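Local coordinates for protein phosphoribosylaminoimidazole-succinocarboxamide synthase (Saccharomyces cerevisiae, PDB 2CNQ) that catalyses the ATP-dependent joining of L-aspartate to 4-carboxy-5-aminoimidazole ribotide, giving SAICAR in de novo purine biosynthesis, at residues Leu56-Ser61 and Glu234-Asp239; Lys53-Leu57 and Tyr292-Tyr296; Glu118-Tyr124 and Ala214-Phe220. All coordinates share one frame; numbering follows the deposited sequence.

Contact 1. Residues Leu56-Ser61 and Glu234-Asp239. With AMZ (aminoimidazole 4-carboxamide ribonucleotide), chain C.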
loop_
_atom_site.group_PDB
_atom_site.type_symbol
_atom_site.label_atom_id
_atom_site.label_comp_id
_atom_site.label_asym_id
_atom_site.label_seq_id
_atom_site.Cartn_x
_atom_site.Cartn_y
_atom_site.Cartn_z
ATOM N N LEU A 56 3.319 -10.025 5.612
ATOM C CA LEU A 56 4.264 -9.281 4.796
ATOM C C LEU A 56 3.884 -7.852 4.703
ATOM O O LEU A 56 4.730 -6.968 4.842
ATOM C CB LEU A 56 4.364 -9.930 3.452
ATOM C CG LEU A 56 5.437 -9.375 2.554
ATOM C CD1 LEU A 56 5.899 -10.456 1.652
ATOM C CD2 LEU A 56 4.976 -8.213 1.739
ATOM N N LEU A 57 2.625 -7.561 4.484
ATOM C CA LEU A 57 2.233 -6.170 4.367
ATOM C C LEU A 57 2.500 -5.448 5.642
ATOM O O LEU A 57 2.883 -4.296 5.621
ATOM C CB LEU A 57 0.780 -6.060 4.037
ATOM C CG LEU A 57 0.320 -6.754 2.784
ATOM C CD1 LEU A 57 -1.151 -6.572 2.650
ATOM C CD2 LEU A 57 1.061 -6.299 1.581
ATOM N N THR A 58 2.268 -6.110 6.747
ATOM C CA THR A 58 2.472 -5.525 8.027
ATOM C C THR A 58 3.919 -5.269 8.250
ATOM O O THR A 58 4.331 -4.178 8.578
ATOM C CB THR A 58 1.904 -6.433 9.100
ATOM O OG1 THR A 58 0.509 -6.581 8.907
ATOM C CG2 THR A 58 2.112 -5.876 10.458
ATOM N N LYS A 59 4.722 -6.304 8.104
ATOM C CA LYS A 59 6.124 -6.178 8.379
ATOM C C LYS A 59 6.794 -5.193 7.460
ATOM O O LYS A 59 7.637 -4.438 7.861
ATOM C CB LYS A 59 6.765 -7.546 8.232
ATOM C CG LYS A 59 6.250 -8.580 9.214
ATOM C CD LYS A 59 6.428 -8.245 10.694
ATOM C CE LYS A 59 5.683 -9.293 11.541
ATOM N NZ LYS A 59 6.068 -9.247 12.982
ATOM N N LEU A 60 6.414 -5.204 6.213
ATOM C CA LEU A 60 7.017 -4.292 5.274
ATOM C C LEU A 60 6.603 -2.875 5.603
ATOM O O LEU A 60 7.399 -1.978 5.564
ATOM C CB LEU A 60 6.670 -4.689 3.874
ATOM C CG LEU A 60 7.394 -3.934 2.786
ATOM C CD1 LEU A 60 8.877 -3.850 2.995
ATOM C CD2 LEU A 60 7.094 -4.598 1.489
ATOM N N SER A 61 5.346 -2.702 5.941
ATOM C CA SER A 61 4.937 -1.395 6.385
ATOM C C SER A 61 5.757 -0.947 7.541
ATOM O O SER A 61 6.183 0.185 7.588
ATOM C CB SER A 61 3.493 -1.404 6.807
ATOM O OG SER A 61 2.621 -1.548 5.722
ATOM N N GLU A 234 -0.883 1.326 4.993
ATOM C CA GLU A 234 0.285 0.578 4.681
ATOM C C GLU A 234 1.201 1.424 3.847
ATOM O O GLU A 234 0.792 2.359 3.200
ATOM C CB GLU A 234 -0.059 -0.707 3.961
ATOM C CG GLU A 234 -0.509 -0.483 2.545
ATOM C CD GLU A 234 -0.894 -1.736 1.847
ATOM O OE1 GLU A 234 -1.773 -1.630 0.971
ATOM O OE2 GLU A 234 -0.331 -2.792 2.137
ATOM N N VAL A 235 2.448 1.043 3.865
ATOM C CA VAL A 235 3.474 1.830 3.224
ATOM C C VAL A 235 4.339 0.923 2.409
ATOM O O VAL A 235 4.928 0.003 2.934
ATOM C CB VAL A 235 4.308 2.562 4.250
ATOM C CG1 VAL A 235 5.316 3.403 3.534
ATOM C CG2 VAL A 235 3.453 3.387 5.157
ATOM N N LEU A 236 4.408 1.237 1.134
ATOM C CA LEU A 236 5.364 0.651 0.211
ATOM C C LEU A 236 5.363 -0.844 0.342
ATOM O O LEU A 236 6.383 -1.501 0.465
ATOM C CB LEU A 236 6.721 1.277 0.387
ATOM C CG LEU A 236 6.779 2.643 -0.243
ATOM C CD1 LEU A 236 7.884 3.455 0.367
ATOM C CD2 LEU A 236 6.970 2.522 -1.735
ATOM N N THR A 237 4.176 -1.393 0.216
ATOM C CA THR A 237 4.029 -2.814 0.115
ATOM C C THR A 237 3.767 -3.154 -1.315
ATOM O O THR A 237 3.489 -2.319 -2.131
ATOM C CB THR A 237 2.924 -3.333 0.974
ATOM O OG1 THR A 237 1.701 -3.022 0.322
ATOM C CG2 THR A 237 2.959 -2.777 2.370
ATOM N N PRO A 238 3.783 -4.434 -1.648
ATOM C CA PRO A 238 3.531 -4.804 -3.020
ATOM C C PRO A 238 2.083 -4.759 -3.358
ATOM O O PRO A 238 1.747 -4.900 -4.509
ATOM C CB PRO A 238 4.175 -6.181 -3.153
ATOM C CG PRO A 238 4.991 -6.349 -1.907
ATOM C CD PRO A 238 4.263 -5.577 -0.871
ATOM N N ASP A 239 1.217 -4.508 -2.378
ATOM C CA ASP A 239 -0.143 -4.124 -2.692
ATOM C C ASP A 239 -0.197 -2.663 -3.060
ATOM O O ASP A 239 -0.929 -2.288 -3.946
ATOM C CB ASP A 239 -1.072 -4.334 -1.502
ATOM C CG ASP A 239 -1.644 -5.683 -1.396
ATOM O OD1 ASP A 239 -2.435 -5.888 -0.463
ATOM O OD2 ASP A 239 -1.420 -6.530 -2.247
HETATM O O5 AMZ C . -5.107 0.530 -2.956
HETATM C C6 AMZ C . -5.368 1.421 -3.737
HETATM N N2 AMZ C . -6.539 2.047 -3.773
HETATM C C3A AMZ C . -4.376 1.883 -4.688
HETATM C C7A AMZ C . -3.128 1.364 -4.853
HETATM N N3 AMZ C . -2.451 0.406 -4.193
HETATM N N1 AMZ C . -4.569 2.878 -5.572
HETATM C C5 AMZ C . -3.458 2.985 -6.265
HETATM N N AMZ C . -2.572 2.053 -5.847
HETATM C C1 AMZ C . -1.219 1.909 -6.325
HETATM C C2 AMZ C . -1.047 0.860 -7.382
HETATM C C3 AMZ C . 0.153 1.359 -8.134
HETATM O O2 AMZ C . 1.284 0.985 -7.380
HETATM O O1 AMZ C . -0.875 -0.406 -6.781
HETATM O O AMZ C . -0.900 3.115 -6.959
HETATM C C AMZ C . -0.049 2.864 -8.067
HETATM C C4 AMZ C . -0.632 3.459 -9.307
HETATM O O3 AMZ C . -1.713 2.646 -9.732
HETATM P P AMZ C . -2.392 2.968 -11.140
HETATM O OP1 AMZ C . -3.154 4.243 -10.988
HETATM O O4 AMZ C . -3.300 1.784 -11.370
HETATM O OP2 AMZ C . -1.332 3.100 -12.184
#

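Contact 2. Residues Lys53-Leu57 and Tyr292-Tyr296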
loop_
_atom_site.group_PDB
_atom_site.type_symbol
_atom_site.label_atom_id
_atom_site.label_comp_id
_atom_site.label_asym_id
_atom_site.label_seq_id
_atom_site.Cartn_x
_atom_site.Cartn_y
_atom_site.Cartn_z
ATOM N N LYS A 53 0.423 -13.159 3.397
ATOM C CA LYS A 53 0.560 -11.875 2.743
ATOM C C LYS A 53 0.365 -10.759 3.718
ATOM O O LYS A 53 1.060 -9.770 3.655
ATOM C CB LYS A 53 -0.444 -11.807 1.634
ATOM C CG LYS A 53 -0.500 -10.479 0.939
ATOM C CD LYS A 53 -1.434 -10.545 -0.229
ATOM C CE LYS A 53 -1.720 -9.193 -0.794
ATOM N NZ LYS A 53 -2.789 -8.496 -0.043
ATOM N N GLY A 54 -0.617 -10.885 4.600
ATOM C CA GLY A 54 -0.859 -9.821 5.523
ATOM C C GLY A 54 0.245 -9.610 6.488
ATOM O O GLY A 54 0.488 -8.497 6.932
ATOM N N ILE A 55 0.940 -10.667 6.842
ATOM C CA ILE A 55 2.124 -10.517 7.653
ATOM C C ILE A 55 3.144 -9.708 6.878
ATOM O O ILE A 55 3.752 -8.808 7.385
ATOM C CB ILE A 55 2.666 -11.871 8.044
ATOM C CG1 ILE A 55 1.666 -12.564 8.974
ATOM C CG2 ILE A 55 4.005 -11.700 8.695
ATOM C CD1 ILE A 55 2.043 -13.961 9.310
ATOM N N LEU A 56 3.319 -10.025 5.612
ATOM C CA LEU A 56 4.264 -9.281 4.796
ATOM C C LEU A 56 3.884 -7.852 4.703
ATOM O O LEU A 56 4.730 -6.968 4.842
ATOM C CB LEU A 56 4.364 -9.930 3.452
ATOM C CG LEU A 56 5.437 -9.375 2.554
ATOM C CD1 LEU A 56 5.899 -10.456 1.652
ATOM C CD2 LEU A 56 4.976 -8.213 1.739
ATOM N N LEU A 57 2.625 -7.561 4.484
ATOM C CA LEU A 57 2.233 -6.170 4.367
ATOM C C LEU A 57 2.500 -5.448 5.642
ATOM O O LEU A 57 2.883 -4.296 5.621
ATOM C CB LEU A 57 0.780 -6.060 4.037
ATOM C CG LEU A 57 0.320 -6.754 2.784
ATOM C CD1 LEU A 57 -1.151 -6.572 2.650
ATOM C CD2 LEU A 57 1.061 -6.299 1.581
ATOM N N TYR A 292 5.927 -11.132 -3.844
ATOM C CA TYR A 292 5.825 -10.232 -2.729
ATOM C C TYR A 292 6.978 -10.450 -1.808
ATOM O O TYR A 292 7.544 -9.501 -1.296
ATOM C CB TYR A 292 4.530 -10.444 -1.976
ATOM C CG TYR A 292 3.351 -9.721 -2.541
ATOM C CD1 TYR A 292 2.564 -8.988 -1.699
ATOM C CD2 TYR A 292 3.016 -9.772 -3.876
ATOM C CE1 TYR A 292 1.459 -8.322 -2.165
ATOM C CE2 TYR A 292 1.913 -9.123 -4.347
ATOM C CZ TYR A 292 1.130 -8.409 -3.482
ATOM O OH TYR A 292 0.049 -7.802 -3.996
ATOM N N ILE A 293 7.296 -11.705 -1.545
ATOM C CA ILE A 293 8.386 -11.979 -0.630
ATOM C C ILE A 293 9.692 -11.504 -1.201
ATOM O O ILE A 293 10.511 -11.011 -0.468
ATOM C CB ILE A 293 8.374 -13.457 -0.275
ATOM C CG1 ILE A 293 7.213 -13.719 0.672
ATOM C CG2 ILE A 293 9.682 -13.862 0.346
ATOM C CD1 ILE A 293 6.877 -15.163 0.859
ATOM N N GLU A 294 9.890 -11.635 -2.496
ATOM C CA GLU A 294 11.116 -11.142 -3.075
ATOM C C GLU A 294 11.216 -9.653 -2.910
ATOM O O GLU A 294 12.260 -9.137 -2.580
ATOM C CB GLU A 294 11.197 -11.548 -4.514
ATOM C CG GLU A 294 12.445 -11.082 -5.206
ATOM C CD GLU A 294 13.716 -11.719 -4.702
ATOM O OE1 GLU A 294 14.766 -11.327 -5.213
ATOM O OE2 GLU A 294 13.687 -12.642 -3.902
ATOM N N ALA A 295 10.125 -8.946 -3.147
ATOM C CA ALA A 295 10.147 -7.529 -2.914
ATOM C C ALA A 295 10.501 -7.259 -1.474
ATOM O O ALA A 295 11.310 -6.407 -1.183
ATOM C CB ALA A 295 8.838 -6.913 -3.248
ATOM N N TYR A 296 9.844 -7.950 -0.569
ATOM C CA TYR A 296 10.091 -7.759 0.831
ATOM C C TYR A 296 11.529 -7.965 1.154
ATOM O O TYR A 296 12.134 -7.176 1.838
ATOM C CB TYR A 296 9.221 -8.718 1.632
ATOM C CG TYR A 296 9.556 -8.720 3.068
ATOM C CD1 TYR A 296 10.506 -9.583 3.579
ATOM C CD2 TYR A 296 8.972 -7.829 3.931
ATOM C CE1 TYR A 296 10.844 -9.549 4.902
ATOM C CE2 TYR A 296 9.312 -7.789 5.242
ATOM C CZ TYR A 296 10.250 -8.648 5.716
ATOM O OH TYR A 296 10.578 -8.580 7.040
#

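Contact 3. Residues Glu118-Tyr124 and Ala214-Phe220. With AMZ (aminoimidazole 4-carboxamide ribonucleotide), chain C; ADP (adenosine-5'-diphosphate), chain B.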
loop_
_atom_site.group_PDB
_atom_site.type_symbol
_atom_site.label_atom_id
_atom_site.label_comp_id
_atom_site.label_asym_id
_atom_site.label_seq_id
_atom_site.Cartn_x
_atom_site.Cartn_y
_atom_site.Cartn_z
ATOM N N GLU A 118 -6.060 8.939 -2.364
ATOM C CA GLU A 118 -5.000 7.986 -2.558
ATOM C C GLU A 118 -3.821 8.806 -2.996
ATOM O O GLU A 118 -3.834 9.440 -4.034
ATOM C CB GLU A 118 -5.327 6.986 -3.616
ATOM C CG GLU A 118 -6.599 6.268 -3.436
ATOM C CD GLU A 118 -6.676 5.403 -2.216
ATOM O OE1 GLU A 118 -7.720 4.727 -2.106
ATOM O OE2 GLU A 118 -5.792 5.346 -1.368
ATOM N N VAL A 119 -2.817 8.852 -2.158
ATOM C CA VAL A 119 -1.682 9.727 -2.373
ATOM C C VAL A 119 -0.669 8.959 -3.163
ATOM O O VAL A 119 0.257 8.386 -2.633
ATOM C CB VAL A 119 -1.168 10.237 -1.053
ATOM C CG1 VAL A 119 0.029 11.120 -1.249
ATOM C CG2 VAL A 119 -2.267 10.982 -0.317
ATOM N N ILE A 120 -0.899 8.914 -4.454
ATOM C CA ILE A 120 -0.065 8.170 -5.347
ATOM C C ILE A 120 1.063 9.035 -5.794
ATOM O O ILE A 120 0.885 10.184 -6.154
ATOM C CB ILE A 120 -0.859 7.679 -6.520
ATOM C CG1 ILE A 120 -1.925 6.722 -6.052
ATOM C CG2 ILE A 120 0.011 7.060 -7.572
ATOM C CD1 ILE A 120 -3.024 6.545 -7.043
ATOM N N VAL A 121 2.254 8.472 -5.775
ATOM C CA VAL A 121 3.418 9.069 -6.365
ATOM C C VAL A 121 3.930 8.137 -7.402
ATOM O O VAL A 121 4.058 6.963 -7.164
ATOM C CB VAL A 121 4.501 9.361 -5.343
ATOM C CG1 VAL A 121 5.680 10.004 -6.032
ATOM C CG2 VAL A 121 3.979 10.240 -4.267
ATOM N N ARG A 122 4.223 8.698 -8.557
ATOM C CA ARG A 122 4.766 7.947 -9.655
ATOM C C ARG A 122 6.146 8.433 -9.960
ATOM O O ARG A 122 6.346 9.575 -10.285
ATOM C CB ARG A 122 3.921 8.081 -10.872
ATOM C CG ARG A 122 2.486 7.732 -10.627
ATOM C CD ARG A 122 1.686 7.920 -11.877
ATOM N NE ARG A 122 0.282 7.786 -11.604
ATOM C CZ ARG A 122 -0.373 6.661 -11.633
ATOM N NH1 ARG A 122 0.164 5.559 -12.067
ATOM N NH2 ARG A 122 -1.619 6.661 -11.226
ATOM N N GLY A 123 7.097 7.545 -9.867
ATOM C CA GLY A 123 8.423 7.843 -10.340
ATOM C C GLY A 123 8.634 7.482 -11.769
ATOM O O GLY A 123 9.523 8.019 -12.426
ATOM N N TYR A 124 7.831 6.565 -12.260
ATOM C CA TYR A 124 7.976 5.974 -13.550
ATOM C C TYR A 124 6.614 5.848 -14.111
ATOM O O TYR A 124 5.632 5.665 -13.396
ATOM C CB TYR A 124 8.589 4.602 -13.439
ATOM C CG TYR A 124 9.969 4.618 -12.890
ATOM C CD1 TYR A 124 10.202 4.853 -11.551
ATOM C CD2 TYR A 124 11.047 4.393 -13.706
ATOM C CE1 TYR A 124 11.473 4.871 -11.065
ATOM C CE2 TYR A 124 12.321 4.405 -13.203
ATOM C CZ TYR A 124 12.523 4.652 -11.895
ATOM O OH TYR A 124 13.771 4.663 -11.363
ATOM N N ALA A 214 8.306 1.828 -8.930
ATOM C CA ALA A 214 7.763 2.540 -10.037
ATOM C C ALA A 214 6.794 3.595 -9.585
ATOM O O ALA A 214 6.804 4.712 -10.069
ATOM C CB ALA A 214 7.083 1.609 -10.955
ATOM N N ASP A 215 5.948 3.215 -8.656
ATOM C CA ASP A 215 4.932 4.070 -8.144
ATOM C C ASP A 215 4.456 3.476 -6.842
ATOM O O ASP A 215 4.784 2.361 -6.483
ATOM C CB ASP A 215 3.827 4.272 -9.172
ATOM C CG ASP A 215 3.196 3.021 -9.653
ATOM O OD1 ASP A 215 2.696 3.073 -10.782
ATOM O OD2 ASP A 215 3.139 2.042 -8.904
ATOM N N THR A 216 3.684 4.256 -6.126
ATOM C CA THR A 216 3.175 3.796 -4.876
ATOM C C THR A 216 2.017 4.659 -4.481
ATOM O O THR A 216 1.912 5.785 -4.894
ATOM C CB THR A 216 4.257 3.863 -3.797
ATOM O OG1 THR A 216 3.871 3.077 -2.690
ATOM C CG2 THR A 216 4.539 5.236 -3.318
ATOM N N LYS A 217 1.180 4.096 -3.643
ATOM C CA LYS A 217 0.078 4.777 -3.041
ATOM C C LYS A 217 0.300 4.869 -1.585
ATOM O O LYS A 217 0.392 3.865 -0.905
ATOM C CB LYS A 217 -1.200 4.033 -3.341
ATOM C CG LYS A 217 -2.438 4.666 -2.759
ATOM C CD LYS A 217 -2.774 4.289 -1.349
ATOM C CE LYS A 217 -3.231 2.878 -1.235
ATOM N NZ LYS A 217 -3.445 2.451 0.170
ATOM N N PHE A 218 0.398 6.077 -1.095
ATOM C CA PHE A 218 0.412 6.349 0.318
ATOM C C PHE A 218 -0.982 6.747 0.725
ATOM O O PHE A 218 -1.756 7.215 -0.060
ATOM C CB PHE A 218 1.331 7.504 0.630
ATOM C CG PHE A 218 2.760 7.306 0.294
ATOM C CD1 PHE A 218 3.486 6.283 0.839
ATOM C CD2 PHE A 218 3.392 8.184 -0.536
ATOM C CE1 PHE A 218 4.816 6.179 0.588
ATOM C CE2 PHE A 218 4.729 8.073 -0.806
ATOM C CZ PHE A 218 5.438 7.079 -0.251
ATOM N N GLU A 219 -1.228 6.633 2.006
ATOM C CA GLU A 219 -2.335 7.260 2.635
ATOM C C GLU A 219 -1.833 8.103 3.742
ATOM O O GLU A 219 -0.943 7.728 4.476
ATOM C CB GLU A 219 -3.337 6.265 3.162
ATOM C CG GLU A 219 -3.933 5.454 2.064
ATOM C CD GLU A 219 -5.097 4.621 2.468
ATOM O OE1 GLU A 219 -5.384 3.667 1.719
ATOM O OE2 GLU A 219 -5.711 4.920 3.504
ATOM N N PHE A 220 -2.417 9.267 3.831
ATOM C CA PHE A 220 -2.076 10.213 4.849
ATOM C C PHE A 220 -3.282 10.556 5.659
ATOM O O PHE A 220 -4.380 10.661 5.150
ATOM C CB PHE A 220 -1.613 11.510 4.212
ATOM C CG PHE A 220 -0.289 11.484 3.484
ATOM C CD1 PHE A 220 0.631 10.467 3.612
ATOM C CD2 PHE A 220 0.052 12.534 2.657
ATOM C CE1 PHE A 220 1.837 10.550 2.938
ATOM C CE2 PHE A 220 1.278 12.592 2.027
ATOM C CZ PHE A 220 2.150 11.621 2.184
HETATM O O5 AMZ C . -5.107 0.530 -2.956
HETATM C C6 AMZ C . -5.368 1.421 -3.737
HETATM N N2 AMZ C . -6.539 2.047 -3.773
HETATM C C3A AMZ C . -4.376 1.883 -4.688
HETATM C C7A AMZ C . -3.128 1.364 -4.853
HETATM N N3 AMZ C . -2.451 0.406 -4.193
HETATM N N1 AMZ C . -4.569 2.878 -5.572
HETATM C C5 AMZ C . -3.458 2.985 -6.265
HETATM N N AMZ C . -2.572 2.053 -5.847
HETATM C C1 AMZ C . -1.219 1.909 -6.325
HETATM C C2 AMZ C . -1.047 0.860 -7.382
HETATM C C3 AMZ C . 0.153 1.359 -8.134
HETATM O O2 AMZ C . 1.284 0.985 -7.380
HETATM O O1 AMZ C . -0.875 -0.406 -6.781
HETATM O O AMZ C . -0.900 3.115 -6.959
HETATM C C AMZ C . -0.049 2.864 -8.067
HETATM C C4 AMZ C . -0.632 3.459 -9.307
HETATM O O3 AMZ C . -1.713 2.646 -9.732
HETATM P P AMZ C . -2.392 2.968 -11.140
HETATM O OP1 AMZ C . -3.154 4.243 -10.988
HETATM O O4 AMZ C . -3.300 1.784 -11.370
HETATM O OP2 AMZ C . -1.332 3.100 -12.184
HETATM P PB ADP B . -9.163 -0.766 1.345
HETATM O O1B ADP B . -7.855 -0.575 0.731
HETATM O O2B ADP B . -9.986 0.452 1.308
HETATM O O3B ADP B . -9.980 -1.872 0.888
HETATM P PA ADP B . -7.801 -1.881 3.591
HETATM O O1A ADP B . -6.474 -1.492 3.111
HETATM O O2A ADP B . -8.188 -3.283 3.554
HETATM O O3A ADP B . -8.912 -1.016 2.893
HETATM O "O5'" ADP B . -8.009 -1.412 5.074
HETATM C "C5'" ADP B . -7.454 -0.250 5.648
HETATM C "C4'" ADP B . -8.537 0.766 5.853
HETATM O "O4'" ADP B . -8.164 1.515 7.007
HETATM C "C3'" ADP B . -8.650 1.767 4.745
HETATM O "O3'" ADP B . -9.946 2.312 4.717
HETATM C "C2'" ADP B . -7.708 2.851 5.196
HETATM O "O2'" ADP B . -7.937 4.083 4.588
HETATM C "C1'" ADP B . -8.003 2.872 6.648
HETATM N N9 ADP B . -6.984 3.410 7.499
HETATM C C8 ADP B . -5.666 3.259 7.363
HETATM N N7 ADP B . -4.991 3.780 8.354
HETATM C C5 ADP B . -5.926 4.298 9.165
HETATM C C6 ADP B . -5.893 4.968 10.410
HETATM N N6 ADP B . -4.754 5.203 11.029
HETATM N N1 ADP B . -7.027 5.427 10.928
HETATM C C2 ADP B . -8.175 5.150 10.319
HETATM N N3 ADP B . -8.340 4.465 9.198
HETATM C C4 ADP B . -7.206 4.055 8.630
HETATM O O HOH W 1 -7.347 3.076 -0.021
HETATM O O HOH W 2 -7.748 3.999 0.563
HETATM O O HOH W 3 3.016 5.067 -12.580
#

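Contact 1. Residues Leu56-Ser61 and Glu234-Asp239
Leu57 holds CG anti to its own carbonyl carbon (chi1 -57°), a setting that carries its two methyls off helix 53-67 onto the irregular segment 234-239, at a break in strand 228-245. Thr237 answers with OG1 lodged between its backbone N and carbonyl carbon (chi1 76°); both CB and OG1 face the leucine, and OG1 is at the same time placed to bond Glu234. The two side chains cross at about a right angle, Leu57 CD2 lying 3.6 Å from Thr237 CB and as far from Thr237 OG1. The other methyl reaches the carboxylate of Asp239, with Leu57 CD1 3.4 Å from Asp239 OD1. One turn on, Leu60 CD2 rests 3.3 Å from the carbonyl oxygen Leu236 O. Leu56 CD2 and Leu60 CD2 both meet Pro238 CD, each at 3.8 Å.

Ser61 makes the sole hydrogen bond between the segments. Val235 N donates to Ser61 OG over 3.2 Å, nearly straight at 161°, and Ser61 OG in turn donates to Leu57 O at 2.8 Å. Leu57 O also takes the helical bond from Ser61 N, on the opposite face of its carbonyl plane. With an alanine in place of Ser61, Val235 N would probably be left without its acceptor and segment 234-239 without this tie to the helix.

Thr237 OG1 donates to Glu234 OE2 at 2.7 Å, arriving from above the carboxylate plane; Arg21 forms a salt bridge to the same oxygen. The Asp239 carboxylate is held by Lys53 and Tyr292, while Asp239 O lies 3.1 Å from N3 of the bound ribonucleotide. The bonds to both carboxylates should limit their rotation, that of Glu234 near magnesium and ADP, that of Asp239 in the ribonucleotide pocket.

Contact 2. Residues Lys53-Leu57 and Tyr292-Tyr296
Leu56 and Tyr296 bring the two helical segments closest, their CA atoms 7.2 Å apart. The local axes run in nearly the same direction, 23° from parallel, and approach to 10.6 Å, so long side chains must span the space between the backbones. No hydrogen bond joins the segments.

Leu56 does most of the bridging. With CG anti to the backbone N (chi1 -173°), it extends across the interface and places CD1 against one turn of the facing helix: Leu56 CD1 is 3.5 Å from Tyr292 O, 3.7 Å from Ile293 CG1 and 3.7 Å from Tyr296 CB. Leu56 and Tyr296 lie alongside one another, pointing opposite ways, with Leu56 CG against Tyr296 CB.

This packing joins the first helix of the chain, 53-67, to the last, 282-300, so the C-terminal helix packs on the N-terminal part of the SAICAR synthetase fold. Trp304, beyond the last helix, adds to the apolar surroundings of Leu56 and Ile293.

The Tyr292 ring receives Leu56 CD2 and Leu57 CD2 at its edge, near the ring plane; Leu57 CD2 lies 4.3 Å from Tyr292 CE1. Lys53 CE comes to 3.6 Å from the same atom, Tyr292 CE1. The lysine chain is extended until chi4 (-83°), where it bends and delivers NZ to Asp239 and to Arg38 O.

Contact 3. Residues Glu118-Tyr124 and Ala214-Phe220
Val119 and Phe218 form an antiparallel hydrogen-bonded pair, as do Val121 and Thr216, and this stretch is the tight part of the contact. The strands run 153° apart in direction. Each pair is closed by two backbone bonds, among them Phe218 N to Val119 O at 2.8 Å. The face bearing Val119, Val121, Thr216 and Phe218 is largely apolar, though Thr216 OG1 bonds to Ser241. Val119 CG1 sits over the Phe220 ring, 4.2 Å from its centroid, in a CH-pi contact. Val119 and Val121 then pack on helix 185-209. Gly123 N and, weakly, Tyr124 N both donate to Ala214 O where the first strand turns a corner.

On the other face, Ile120, Arg122, Asp215 and Lys217 are only loosely paired with one another across the strands, being engaged by ligand and water. Arg122 and Asp215 lie side by side with guanidinium and carboxylate planes 89° apart, and their salt bridge is long, Arg122 NH1 to Asp215 OD1 at 3.8 Å. A water joins these two atoms and Tyr124 O. Arg122 NH1 donates to OP2 and Arg122 NH2 to OP1 of the ribonucleotide phosphate, both at 2.9 Å. Asp215 places CG between its backbone N and carbonyl carbon (chi1 57°), which brings OD2 to 2.6 Å from the ribose hydroxyl O2. Lys217 CB lies against the imidazole, 3.5 Å from its atom N; the chain then bends twice, and Lys217 NZ forms salt bridges with Glu219 OE1, at 2.8 Å, and with Asp233. Glu219 OE2 accepts from the ADP ribose hydroxyl O2'. The antiparallel pair, neighbours in the mixed sheet, forms part of the SAICAR synthetase active site, lining the ribonucleotide pocket and reaching ADP through Glu219.

Overall arrangement
Contacts 1 and 2 share Leu56 and Leu57 of helix 53-67, and their centres are about 7 Å apart. Polar bonds join them as well: Asp239 OD1 lies 2.7 Å from Lys53 NZ in a salt bridge, and Asp239 OD2 is 2.6 Å from Tyr292 OH. Contact 3 is about 13 Å from contact 1, centre to centre, yet strands 211-223 and 228-245 are neighbours in one sheet, and Leu236 CD2 packs 3.3 Å from Thr216 OG1. Both contacts border the bound ribonucleotide. Contact 2 is about 18 Å from contact 3 between centres, with nearest atoms about 10 Å apart, and is linked to the ligand site through Asp239.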